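Long-range contacts in NalP translocator (Neisseria meningitidis, PDB 1UYN), which forms a hydrophilic pore in the bacterial outer membrane, through which the secreted serine-protease domain of this autotransporter reaches the cell surface: residues Ala20-Gln25 with Gly152-Leu157; Thr207-Ala212 with Glu233-Gly238; His264-Ala269 with Ser288-Lys293. One frame throughout, in Å; residues are numbered along the deposited sequence.

Contact 1: Ala20-Gln25 with Gly152-Leu157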
ATOM      1  N   ALA A  20      -2.883   6.137  -8.571  1.00 21.57           N
ATOM      2  CA  ALA A  20      -2.639   6.609  -7.204  1.00 21.51           C
ATOM      3  C   ALA A  20      -3.175   5.646  -6.157  1.00 21.03           C
ATOM      4  O   ALA A  20      -2.562   5.471  -5.124  1.00 20.67           O
ATOM      5  CB  ALA A  20      -3.244   7.986  -6.990  1.00 21.67           C
ATOM      6  N   HIS A  21      -4.309   5.014  -6.446  1.00 21.48           N
ATOM      7  CA  HIS A  21      -4.904   4.030  -5.546  1.00 21.52           C
ATOM      8  C   HIS A  21      -4.070   2.734  -5.464  1.00 21.97           C
ATOM      9  O   HIS A  21      -3.739   2.270  -4.363  1.00 22.29           O
ATOM     10  CB  HIS A  21      -6.332   3.681  -5.960  1.00 21.15           C
ATOM     11  CG  HIS A  21      -6.910   2.554  -5.175  1.00 20.60           C
ATOM     12  ND1 HIS A  21      -7.201   2.658  -3.837  1.00 21.87           N
ATOM     13  CD2 HIS A  21      -7.180   1.277  -5.515  1.00 23.66           C
ATOM     14  CE1 HIS A  21      -7.671   1.507  -3.397  1.00 23.24           C
ATOM     15  NE2 HIS A  21      -7.670   0.649  -4.396  1.00 21.81           N
ATOM     16  N   ALA A  22      -3.754   2.150  -6.619  1.00 21.54           N
ATOM     17  CA  ALA A  22      -2.851   0.982  -6.685  1.00 21.45           C
ATOM     18  C   ALA A  22      -1.539   1.159  -5.922  1.00 21.18           C
ATOM     19  O   ALA A  22      -0.990   0.213  -5.339  1.00 20.47           O
ATOM     20  CB  ALA A  22      -2.529   0.622  -8.148  1.00 21.03           C
ATOM     21  N   ASP A  23      -1.013   2.374  -5.993  1.00 21.47           N
ATOM     22  CA  ASP A  23       0.291   2.702  -5.432  1.00 20.72           C
ATOM     23  C   ASP A  23       0.137   2.730  -3.922  1.00 21.08           C
ATOM     24  O   ASP A  23       0.945   2.164  -3.202  1.00 22.10           O
ATOM     25  CB  ASP A  23       0.708   4.044  -5.970  1.00 20.29           C
ATOM     26  CG  ASP A  23       2.085   4.434  -5.559  1.00 19.20           C
ATOM     27  OD1 ASP A  23       3.044   3.868  -6.099  1.00 19.96           O
ATOM     28  OD2 ASP A  23       2.309   5.343  -4.757  1.00 17.25           O
ATOM     29  N   MET A  24      -0.940   3.344  -3.448  1.00 21.20           N
ATOM     30  CA  MET A  24      -1.254   3.331  -2.029  1.00 21.28           C
ATOM     31  C   MET A  24      -1.486   1.951  -1.510  1.00 20.13           C
ATOM     32  O   MET A  24      -1.051   1.645  -0.410  1.00 20.42           O
ATOM     33  CB  MET A  24      -2.466   4.207  -1.708  1.00 22.12           C
ATOM     34  CG  MET A  24      -2.053   5.591  -1.193  1.00 26.25           C
ATOM     35  SD  MET A  24      -3.322   6.816  -1.322  1.00 33.76           S
ATOM     36  CE  MET A  24      -2.358   8.196  -1.801  1.00 37.88           C
ATOM     37  N   GLN A  25      -2.187   1.140  -2.288  1.00 20.29           N
ATOM     38  CA  GLN A  25      -2.488  -0.251  -1.972  1.00 20.33           C
ATOM     39  C   GLN A  25      -1.241  -1.100  -1.788  1.00 21.05           C
ATOM     40  O   GLN A  25      -1.251  -2.010  -0.985  1.00 23.09           O
ATOM     41  CB  GLN A  25      -3.338  -0.888  -3.060  1.00 20.00           C
ATOM     42  CG  GLN A  25      -4.046  -2.135  -2.625  1.00 20.01           C
ATOM     43  CD  GLN A  25      -5.354  -1.869  -1.880  1.00 21.64           C
ATOM     44  OE1 GLN A  25      -5.494  -0.846  -1.211  1.00 24.08           O
ATOM     45  NE2 GLN A  25      -6.302  -2.827  -1.952  1.00 24.86           N
ATOM     46  N   GLY A 152     -13.795  -0.197  -9.284  1.00 17.29           N
ATOM     47  CA  GLY A 152     -12.882  -1.234  -9.691  1.00 17.43           C
ATOM     48  C   GLY A 152     -12.622  -2.238  -8.573  1.00 17.16           C
ATOM     49  O   GLY A 152     -13.148  -2.156  -7.481  1.00 17.04           O
ATOM     50  N   THR A 153     -11.829  -3.232  -8.927  1.00 17.12           N
ATOM     51  CA  THR A 153     -11.330  -4.247  -8.037  1.00 16.92           C
ATOM     52  C   THR A 153      -9.863  -4.285  -8.263  1.00 16.54           C
ATOM     53  O   THR A 153      -9.401  -4.180  -9.393  1.00 17.31           O
ATOM     54  CB  THR A 153     -11.900  -5.564  -8.413  1.00 17.03           C
ATOM     55  OG1 THR A 153     -13.317  -5.440  -8.414  1.00 18.37           O
ATOM     56  CG2 THR A 153     -11.649  -6.596  -7.312  1.00 19.28           C
ATOM     57  N   LEU A 154      -9.129  -4.389  -7.177  1.00 16.95           N
ATOM     58  CA  LEU A 154      -7.700  -4.595  -7.223  1.00 17.43           C
ATOM     59  C   LEU A 154      -7.326  -5.795  -6.391  1.00 18.05           C
ATOM     60  O   LEU A 154      -7.686  -5.874  -5.221  1.00 19.48           O
ATOM     61  CB  LEU A 154      -7.019  -3.369  -6.671  1.00 17.38           C
ATOM     62  CG  LEU A 154      -5.527  -3.443  -6.526  1.00 17.06           C
ATOM     63  CD1 LEU A 154      -4.840  -3.716  -7.904  1.00 16.40           C
ATOM     64  CD2 LEU A 154      -5.109  -2.136  -5.892  1.00 16.34           C
ATOM     65  N   MET A 155      -6.598  -6.733  -6.970  1.00 18.79           N
ATOM     66  CA  MET A 155      -6.078  -7.850  -6.194  1.00 20.18           C
ATOM     67  C   MET A 155      -4.590  -7.846  -6.159  1.00 19.37           C
ATOM     68  O   MET A 155      -3.963  -7.510  -7.116  1.00 20.12           O
ATOM     69  CB  MET A 155      -6.532  -9.158  -6.774  1.00 20.43           C
ATOM     70  CG  MET A 155      -8.011  -9.330  -6.519  1.00 25.74           C
ATOM     71  SD  MET A 155      -8.696 -10.799  -7.301  1.00 35.05           S
ATOM     72  CE  MET A 155      -7.052 -12.097  -7.136  1.00 31.64           C
ATOM     73  N   GLN A 156      -4.016  -8.238  -5.057  1.00 18.89           N
ATOM     74  CA  GLN A 156      -2.580  -8.383  -5.031  1.00 18.62           C
ATOM     75  C   GLN A 156      -2.267  -9.797  -4.579  1.00 18.57           C
ATOM     76  O   GLN A 156      -2.989 -10.390  -3.740  1.00 17.51           O
ATOM     77  CB  GLN A 156      -1.943  -7.362  -4.084  1.00 18.47           C
ATOM     78  CG  GLN A 156      -2.270  -5.914  -4.387  1.00 18.45           C
ATOM     79  CD  GLN A 156      -2.005  -5.072  -3.189  1.00 21.35           C
ATOM     80  OE1 GLN A 156      -2.450  -5.412  -2.089  1.00 25.99           O
ATOM     81  NE2 GLN A 156      -1.295  -3.976  -3.369  1.00 21.32           N
ATOM     82  N   LEU A 157      -1.213 -10.336  -5.186  1.00 18.14           N
ATOM     83  CA  LEU A 157      -0.579 -11.569  -4.750  1.00 18.50           C
ATOM     84  C   LEU A 157       0.927 -11.353  -4.589  1.00 17.69           C
ATOM     85  O   LEU A 157       1.586 -10.763  -5.448  1.00 16.82           O
ATOM     86  CB  LEU A 157      -0.811 -12.662  -5.778  1.00 19.48           C
ATOM     87  CG  LEU A 157      -1.909 -13.642  -5.394  1.00 22.46           C
ATOM     88  CD1 LEU A 157      -2.238 -14.489  -6.608  1.00 24.89           C
ATOM     89  CD2 LEU A 157      -1.394 -14.556  -4.244  1.00 25.14           C
TER
HETATM   90  O   HOH W   1      -1.089  -2.473  -5.729  1.00 24.61           O
HETATM   91  O   HOH W   2      -5.854  -5.168  -3.233  1.00 31.53           O
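The side-chain nitrogen of Gln156 gives two hydrogen bonds, one to Gln25 O (3.1 Å) and one to a water that donates to Ala22 O. The contact joins the helix that runs through the pore of the translocator barrel to the inner face of a wall strand. The N-H of Gln156 NE2 points almost straight at Gln25 O (164°), yet it comes from above the carbonyl plane and not from a lone-pair direction. OE1 is hydrogen-bonded to Ser128 OG of the adjacent strand, so both ends of the amide are engaged; glutamine suits this site because one amide end can give N-H groups to the helix while the other offers an oxygen to Ser128.

Next along the wall, Leu154 reaches in with its CD2 branch. That methyl lies 3.4 Å from Gln25 CG, the two side chains approaching from opposite directions, and it also touches CA of the small Ala22 (3.9 Å) and, obliquely, the His21 ring, with 4.0 Å to CD2. Gln25 CG is anti to the backbone N (chi1 -161°), and a bend at chi2 turns the amide beside Leu154. There OE1 is held by Arg28 of the same helix, and NE2 reaches Ser108 on another wall strand. A second water accepts from Gln25 NE2 at 2.7 Å and donates to Leu154 O.

Contact 2: Thr207-Ala212 with Glu233-Gly238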
ATOM      1  N   THR A 207       0.091  -6.202 -13.292  1.00 15.79           N
ATOM      2  CA  THR A 207       1.460  -5.746 -13.179  1.00 15.99           C
ATOM      3  C   THR A 207       2.299  -6.505 -12.112  1.00 16.89           C
ATOM      4  O   THR A 207       1.990  -6.529 -10.920  1.00 16.95           O
ATOM      5  CB  THR A 207       1.450  -4.258 -12.856  1.00 16.53           C
ATOM      6  OG1 THR A 207       0.702  -3.539 -13.836  1.00 16.49           O
ATOM      7  CG2 THR A 207       2.831  -3.655 -13.013  1.00 17.50           C
ATOM      8  N   LEU A 208       3.372  -7.134 -12.570  1.00 16.73           N
ATOM      9  CA  LEU A 208       4.388  -7.667 -11.696  1.00 15.95           C
ATOM     10  C   LEU A 208       5.318  -6.591 -11.227  1.00 15.60           C
ATOM     11  O   LEU A 208       5.753  -5.763 -12.018  1.00 14.79           O
ATOM     12  CB  LEU A 208       5.216  -8.698 -12.438  1.00 16.35           C
ATOM     13  CG  LEU A 208       5.982  -9.708 -11.594  1.00 15.80           C
ATOM     14  CD1 LEU A 208       5.080 -10.533 -10.726  1.00 13.58           C
ATOM     15  CD2 LEU A 208       6.684 -10.592 -12.604  1.00 17.06           C
ATOM     16  N   VAL A 209       5.640  -6.660  -9.938  1.00 15.56           N
ATOM     17  CA  VAL A 209       6.489  -5.702  -9.223  1.00 15.65           C
ATOM     18  C   VAL A 209       7.592  -6.476  -8.524  1.00 15.75           C
ATOM     19  O   VAL A 209       7.329  -7.442  -7.778  1.00 16.54           O
ATOM     20  CB  VAL A 209       5.690  -4.922  -8.105  1.00 15.27           C
ATOM     21  CG1 VAL A 209       6.564  -3.831  -7.513  1.00 15.80           C
ATOM     22  CG2 VAL A 209       4.408  -4.303  -8.648  1.00 14.34           C
ATOM     23  N   GLY A 210       8.821  -6.060  -8.733  1.00 15.68           N
ATOM     24  CA  GLY A 210       9.943  -6.637  -8.015  1.00 15.47           C
ATOM     25  C   GLY A 210      10.280  -5.727  -6.869  1.00 15.68           C
ATOM     26  O   GLY A 210      10.239  -4.514  -6.981  1.00 13.95           O
ATOM     27  N   LEU A 211      10.644  -6.353  -5.764  1.00 17.68           N
ATOM     28  CA  LEU A 211      10.765  -5.734  -4.431  1.00 18.81           C
ATOM     29  C   LEU A 211      11.977  -6.342  -3.791  1.00 19.41           C
ATOM     30  O   LEU A 211      12.311  -7.502  -4.049  1.00 19.58           O
ATOM     31  CB  LEU A 211       9.560  -6.063  -3.552  1.00 18.47           C
ATOM     32  CG  LEU A 211       8.222  -5.639  -4.141  1.00 21.53           C
ATOM     33  CD1 LEU A 211       7.098  -6.535  -3.603  1.00 24.90           C
ATOM     34  CD2 LEU A 211       7.913  -4.163  -3.847  1.00 20.68           C
ATOM     35  N   ALA A 212      12.627  -5.564  -2.950  1.00 20.46           N
ATOM     36  CA  ALA A 212      13.923  -5.940  -2.387  1.00 22.30           C
ATOM     37  C   ALA A 212      14.198  -4.903  -1.342  1.00 23.00           C
ATOM     38  O   ALA A 212      13.806  -3.765  -1.506  1.00 24.57           O
ATOM     39  CB  ALA A 212      15.029  -5.952  -3.454  1.00 22.19           C
ATOM     40  N   GLU A 233      12.048  -0.983  -5.549  1.00 23.23           N
ATOM     41  CA  GLU A 233      10.725  -1.368  -6.028  1.00 23.34           C
ATOM     42  C   GLU A 233      10.570  -0.843  -7.456  1.00 22.38           C
ATOM     43  O   GLU A 233      10.983   0.256  -7.779  1.00 22.45           O
ATOM     44  CB  GLU A 233       9.685  -0.812  -5.076  1.00 23.62           C
ATOM     45  CG  GLU A 233       8.245  -0.799  -5.571  1.00 27.47           C
ATOM     46  CD  GLU A 233       7.210  -0.944  -4.424  1.00 33.81           C
ATOM     47  OE1 GLU A 233       7.634  -1.044  -3.186  1.00 35.43           O
ATOM     48  OE2 GLU A 233       5.993  -1.020  -4.767  1.00 28.23           O
ATOM     49  N   ARG A 234      10.024  -1.654  -8.332  1.00 21.64           N
ATOM     50  CA  ARG A 234       9.995  -1.315  -9.738  1.00 21.17           C
ATOM     51  C   ARG A 234       8.979  -2.164 -10.462  1.00 20.63           C
ATOM     52  O   ARG A 234       8.967  -3.365 -10.307  1.00 20.69           O
ATOM     53  CB  ARG A 234      11.360  -1.572 -10.363  1.00 21.44           C
ATOM     54  CG  ARG A 234      11.527  -1.050 -11.774  1.00 20.91           C
ATOM     55  CD  ARG A 234      12.843  -1.413 -12.321  1.00 23.66           C
ATOM     56  NE  ARG A 234      13.323  -0.544 -13.390  1.00 24.50           N
ATOM     57  CZ  ARG A 234      12.938  -0.667 -14.625  1.00 27.77           C
ATOM     58  NH1 ARG A 234      12.028  -1.584 -14.984  1.00 31.75           N
ATOM     59  NH2 ARG A 234      13.447   0.132 -15.520  1.00 29.97           N
ATOM     60  N   ASP A 235       8.164  -1.564 -11.306  1.00 19.90           N
ATOM     61  CA  ASP A 235       7.265  -2.384 -12.086  1.00 19.84           C
ATOM     62  C   ASP A 235       8.115  -3.149 -13.092  1.00 19.12           C
ATOM     63  O   ASP A 235       9.092  -2.641 -13.625  1.00 19.40           O
ATOM     64  CB  ASP A 235       6.167  -1.554 -12.742  1.00 19.85           C
ATOM     65  CG  ASP A 235       5.214  -0.934 -11.731  1.00 19.25           C
ATOM     66  OD1 ASP A 235       5.215  -1.291 -10.544  1.00 21.01           O
ATOM     67  OD2 ASP A 235       4.409  -0.045 -12.027  1.00 24.02           O
ATOM     68  N   LEU A 236       7.802  -4.415 -13.263  1.00 18.72           N
ATOM     69  CA  LEU A 236       8.564  -5.265 -14.154  1.00 18.90           C
ATOM     70  C   LEU A 236       7.926  -5.305 -15.525  1.00 18.38           C
ATOM     71  O   LEU A 236       8.579  -5.727 -16.486  1.00 19.24           O
ATOM     72  CB  LEU A 236       8.751  -6.676 -13.542  1.00 19.06           C
ATOM     73  CG  LEU A 236       9.408  -6.624 -12.161  1.00 18.64           C
ATOM     74  CD1 LEU A 236       9.689  -8.012 -11.599  1.00 19.29           C
ATOM     75  CD2 LEU A 236      10.689  -5.784 -12.244  1.00 18.22           C
ATOM     76  N   ASN A 237       6.682  -4.834 -15.605  1.00 18.52           N
ATOM     77  CA  ASN A 237       5.944  -4.673 -16.861  1.00 18.64           C
ATOM     78  C   ASN A 237       5.104  -3.432 -16.868  1.00 19.47           C
ATOM     79  O   ASN A 237       5.243  -2.575 -16.023  1.00 20.34           O
ATOM     80  CB  ASN A 237       5.103  -5.912 -17.184  1.00 18.37           C
ATOM     81  CG  ASN A 237       3.916  -6.125 -16.234  1.00 19.18           C
ATOM     82  OD1 ASN A 237       4.034  -5.980 -15.003  1.00 21.14           O
ATOM     83  ND2 ASN A 237       2.780  -6.550 -16.799  1.00 15.98           N
ATOM     84  N   GLY A 238       4.226  -3.315 -17.835  1.00 21.31           N
ATOM     85  CA  GLY A 238       3.431  -2.105 -17.998  1.00 22.19           C
ATOM     86  C   GLY A 238       2.372  -1.891 -16.950  1.00 22.79           C
ATOM     87  O   GLY A 238       1.738  -2.836 -16.450  1.00 23.89           O
TER
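Leu208 and Leu236 meet through the backbone, where Leu236 N donates to Leu208 O (2.8 Å). Here the second strand of an antiparallel hairpin in the barrel wall ends, while the first, 199-219, starts well before Thr207. Gly210 and Arg234 form the hydrogen-bonded pair, while Val209 with Asp235 and Leu211 with Glu233 are non-hydrogen-bonded pairs whose side chains share the other face. Glycine at 210 leaves its side of the sheet to Leu236, whose CD1 lies 3.8 Å from Gly210 CA and 4.1 Å from Leu208 CG.

On the face of Val209 and Leu211, apolar branches run beside carboxylates: Val209 CG2 is 3.6 Å from Asp235 OD1, and Leu211 lies alongside the extended Glu233. Basic partners probably make the acids tolerable on this face: Glu233 pairs with Lys30 of the internal helix and with Arg180 of the neighbouring strand, and Asp235 with Arg239.

Past the last strand pair, side chains continue the ladder. A chi1 of 69° sets the Asn237 amide between its own backbone N and carbonyl carbon, where OD1 accepts from Leu208 N at 2.8 Å in a bent bond (132°); ND2 holds Gly206 O. Finally, Thr207 OG1 donates to Gly238 O at 2.9 Å.

Contact 3: His264-Ala269 with Ser288-Lys293. With SO4 (sulfate ion), chain C.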
ATOM      1  N   HIS A 264       9.803   2.986 -13.560  1.00 25.47           N
ATOM      2  CA  HIS A 264      11.066   3.424 -12.954  1.00 26.05           C
ATOM      3  C   HIS A 264      11.242   2.726 -11.665  1.00 25.29           C
ATOM      4  O   HIS A 264      10.263   2.317 -11.052  1.00 25.26           O
ATOM      5  CB  HIS A 264      11.114   4.948 -12.744  1.00 26.60           C
ATOM      6  CG  HIS A 264      11.129   5.728 -14.024  1.00 30.02           C
ATOM      7  ND1 HIS A 264      10.032   5.806 -14.865  1.00 31.85           N
ATOM      8  CD2 HIS A 264      12.111   6.456 -14.614  1.00 32.43           C
ATOM      9  CE1 HIS A 264      10.347   6.543 -15.918  1.00 34.01           C
ATOM     10  NE2 HIS A 264      11.597   6.962 -15.785  1.00 32.92           N
ATOM     11  N   THR A 265      12.506   2.555 -11.285  1.00 25.44           N
ATOM     12  CA  THR A 265      12.900   2.017  -9.980  1.00 25.54           C
ATOM     13  C   THR A 265      12.669   3.089  -8.924  1.00 25.30           C
ATOM     14  O   THR A 265      13.183   4.176  -9.078  1.00 25.16           O
ATOM     15  CB  THR A 265      14.398   1.672 -10.017  1.00 25.36           C
ATOM     16  OG1 THR A 265      14.598   0.545 -10.857  1.00 27.68           O
ATOM     17  CG2 THR A 265      14.930   1.168  -8.694  1.00 26.36           C
ATOM     18  N   ARG A 266      11.905   2.810  -7.868  1.00 25.16           N
ATOM     19  CA  ARG A 266      12.013   3.668  -6.660  1.00 25.56           C
ATOM     20  C   ARG A 266      12.815   3.153  -5.498  1.00 24.00           C
ATOM     21  O   ARG A 266      12.811   1.998  -5.236  1.00 24.27           O
ATOM     22  CB  ARG A 266      10.684   4.114  -6.094  1.00 26.23           C
ATOM     23  CG  ARG A 266       9.727   3.085  -5.790  1.00 26.61           C
ATOM     24  CD  ARG A 266       8.403   3.619  -5.942  1.00 30.47           C
ATOM     25  NE  ARG A 266       8.199   4.157  -7.305  1.00 32.05           N
ATOM     26  CZ  ARG A 266       6.995   4.389  -7.801  1.00 34.03           C
ATOM     27  NH1 ARG A 266       5.892   4.111  -7.065  1.00 33.45           N
ATOM     28  NH2 ARG A 266       6.884   4.891  -9.024  1.00 36.09           N
ATOM     29  N   LEU A 267      13.518   4.066  -4.850  1.00 23.64           N
ATOM     30  CA  LEU A 267      14.223   3.847  -3.611  1.00 23.26           C
ATOM     31  C   LEU A 267      13.274   4.283  -2.516  1.00 22.25           C
ATOM     32  O   LEU A 267      12.659   5.319  -2.623  1.00 21.31           O
ATOM     33  CB  LEU A 267      15.474   4.731  -3.544  1.00 23.72           C
ATOM     34  CG  LEU A 267      16.412   4.696  -4.770  1.00 27.01           C
ATOM     35  CD1 LEU A 267      17.770   5.414  -4.526  1.00 27.58           C
ATOM     36  CD2 LEU A 267      16.664   3.244  -5.247  1.00 28.73           C
ATOM     37  N   VAL A 268      13.151   3.476  -1.480  1.00 21.52           N
ATOM     38  CA  VAL A 268      12.397   3.847  -0.310  1.00 22.05           C
ATOM     39  C   VAL A 268      13.279   3.750   0.906  1.00 22.14           C
ATOM     40  O   VAL A 268      13.842   2.696   1.139  1.00 22.65           O
ATOM     41  CB  VAL A 268      11.242   2.865  -0.060  1.00 21.90           C
ATOM     42  CG1 VAL A 268      10.470   3.281   1.198  1.00 21.63           C
ATOM     43  CG2 VAL A 268      10.346   2.773  -1.285  1.00 23.11           C
ATOM     44  N   ALA A 269      13.379   4.817   1.687  1.00 22.57           N
ATOM     45  CA  ALA A 269      14.039   4.766   3.004  1.00 22.81           C
ATOM     46  C   ALA A 269      12.974   4.986   4.081  1.00 23.12           C
ATOM     47  O   ALA A 269      11.930   5.569   3.805  1.00 23.06           O
ATOM     48  CB  ALA A 269      15.137   5.810   3.101  1.00 22.31           C
ATOM     49  N   SER A 288       8.259   6.601   6.163  1.00 21.32           N
ATOM     50  CA  SER A 288       8.846   6.082   4.932  1.00 21.17           C
ATOM     51  C   SER A 288       8.787   7.163   3.835  1.00 21.11           C
ATOM     52  O   SER A 288       7.772   7.845   3.675  1.00 20.23           O
ATOM     53  CB  SER A 288       8.012   4.893   4.444  1.00 21.42           C
ATOM     54  OG  SER A 288       8.853   3.949   3.806  1.00 23.77           O
ATOM     55  N   TYR A 289       9.856   7.308   3.062  1.00 21.29           N
ATOM     56  CA  TYR A 289       9.816   8.100   1.842  1.00 21.13           C
ATOM     57  C   TYR A 289      10.146   7.254   0.613  1.00 20.96           C
ATOM     58  O   TYR A 289      11.206   6.655   0.576  1.00 21.97           O
ATOM     59  CB  TYR A 289      10.862   9.213   1.950  1.00 21.25           C
ATOM     60  CG  TYR A 289      10.885  10.062   0.716  1.00 19.94           C
ATOM     61  CD1 TYR A 289       9.828  10.949   0.442  1.00 19.01           C
ATOM     62  CD2 TYR A 289      11.927   9.956  -0.197  1.00 19.43           C
ATOM     63  CE1 TYR A 289       9.815  11.732  -0.705  1.00 17.81           C
ATOM     64  CE2 TYR A 289      11.932  10.734  -1.373  1.00 18.64           C
ATOM     65  CZ  TYR A 289      10.882  11.623  -1.603  1.00 17.90           C
ATOM     66  OH  TYR A 289      10.906  12.387  -2.734  1.00 16.55           O
ATOM     67  N   ALA A 290       9.303   7.254  -0.407  1.00 20.50           N
ATOM     68  CA  ALA A 290       9.624   6.638  -1.702  1.00 19.88           C
ATOM     69  C   ALA A 290       9.964   7.700  -2.756  1.00 20.05           C
ATOM     70  O   ALA A 290       9.220   8.674  -2.888  1.00 19.38           O
ATOM     71  CB  ALA A 290       8.484   5.850  -2.181  1.00 19.53           C
ATOM     72  N   GLY A 291      11.058   7.499  -3.509  1.00 19.87           N
ATOM     73  CA  GLY A 291      11.422   8.374  -4.623  1.00 20.57           C
ATOM     74  C   GLY A 291      11.859   7.712  -5.927  1.00 21.14           C
ATOM     75  O   GLY A 291      12.615   6.767  -5.960  1.00 20.10           O
ATOM     76  N   SER A 292      11.340   8.195  -7.033  1.00 23.22           N
ATOM     77  CA  SER A 292      12.050   8.058  -8.317  1.00 24.54           C
ATOM     78  C   SER A 292      12.021   9.400  -8.972  1.00 25.74           C
ATOM     79  O   SER A 292      11.448  10.322  -8.425  1.00 25.84           O
ATOM     80  CB  SER A 292      11.365   7.053  -9.228  1.00 24.88           C
ATOM     81  OG  SER A 292      10.072   7.495  -9.557  1.00 24.96           O
ATOM     82  N   LYS A 293      12.636   9.528 -10.144  1.00 27.79           N
ATOM     83  CA  LYS A 293      12.476  10.743 -10.931  1.00 28.25           C
ATOM     84  C   LYS A 293      10.973  10.869 -11.131  1.00 28.41           C
ATOM     85  O   LYS A 293      10.276   9.880 -11.400  1.00 28.40           O
ATOM     86  CB  LYS A 293      13.247  10.695 -12.265  1.00 28.91           C
ATOM     87  CG  LYS A 293      12.594   9.864 -13.398  1.00 30.57           C
ATOM     88  CD  LYS A 293      13.197  10.235 -14.767  1.00 33.71           C
ATOM     89  CE  LYS A 293      12.346  11.265 -15.560  1.00 33.94           C
ATOM     90  NZ  LYS A 293      13.215  12.081 -16.480  1.00 34.04           N
TER
HETATM   91  S   SO4 C2086      15.192   4.611 -14.036  1.00 73.53           S
HETATM   92  O1  SO4 C2086      14.649   3.934 -15.244  1.00 70.82           O
HETATM   93  O2  SO4 C2086      15.217   6.061 -14.307  1.00 71.32           O
HETATM   94  O3  SO4 C2086      14.438   4.265 -12.830  1.00 71.86           O
HETATM   95  O4  SO4 C2086      16.559   4.179 -13.716  1.00 72.92           O
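Arg266 begins its course against the partner strand, with CB 3.3 Å from Gly291 O. With chi1 at 54°, CG lies over its own backbone, flanked by N and C, and the aliphatic part then passes the methyl of Ala290, which CD approaches to 4.4 Å. After a bend at chi3 the guanidinium turns inward. NH2 passes obliquely near the hydroxyl of Ser292, while NH1 forms a salt bridge with Asp23 of the helix in the pore and the guanidinium makes a cation-pi contact with Tyr295. Arginine suits this place: its length spans from wall to helix, and its flat charged end can serve a carboxylate and an aromatic ring together.

Behind it the two strands are stitched by reciprocal backbone bonds at Leu267 with Gly291 and at Ala269 with Tyr289; the straightest, Gly291 N to Leu267 O, has an angle of 171°. Between these pairs Val268 CG2 rests on Ala290 CB (3.7 Å), on the inward face that Arg266 also uses. Leu267 and Tyr289 point to the other face, where exposed apolar and aromatic groups are suited to a lipid surrounding.

Where the ladder ends, the His264 ring crosses the aliphatic chain of Lys293, with His264 CD2 3.7 Å from Lys293 CG. A sulfate, probably from the crystallisation liquor, accepts from Thr265 N through O3 (3.0 Å) and brings O2 to the ring edge. Tilted antiparallel hairpins with a polar inner face and an apolar outer one are the building unit of the transmembrane beta-barrel.

Overall arrangement
Near its N terminus the chain runs as helix 12-34 through the barrel. Contact 1 brings this helix against strand 145-163, closing a loop of 126 residues that contains the first five strands. Contact 2 follows, pairing the end of strand 224-235 with the middle of strand 199-219 across only 20 residues, and contact 3 joins the open ends of hairpin 265-278/281-292 across 18. The three are in series: none nests within another or crosses it. In space they still join. Strands 224-235 and 265-278 are neighbours in the sheet, so contacts 2 and 3 abut through a probable backbone hydrogen bond from Arg266 N to Glu233 O. The helix of contact 1 also reaches contact 3, which joins it to the wall at both places.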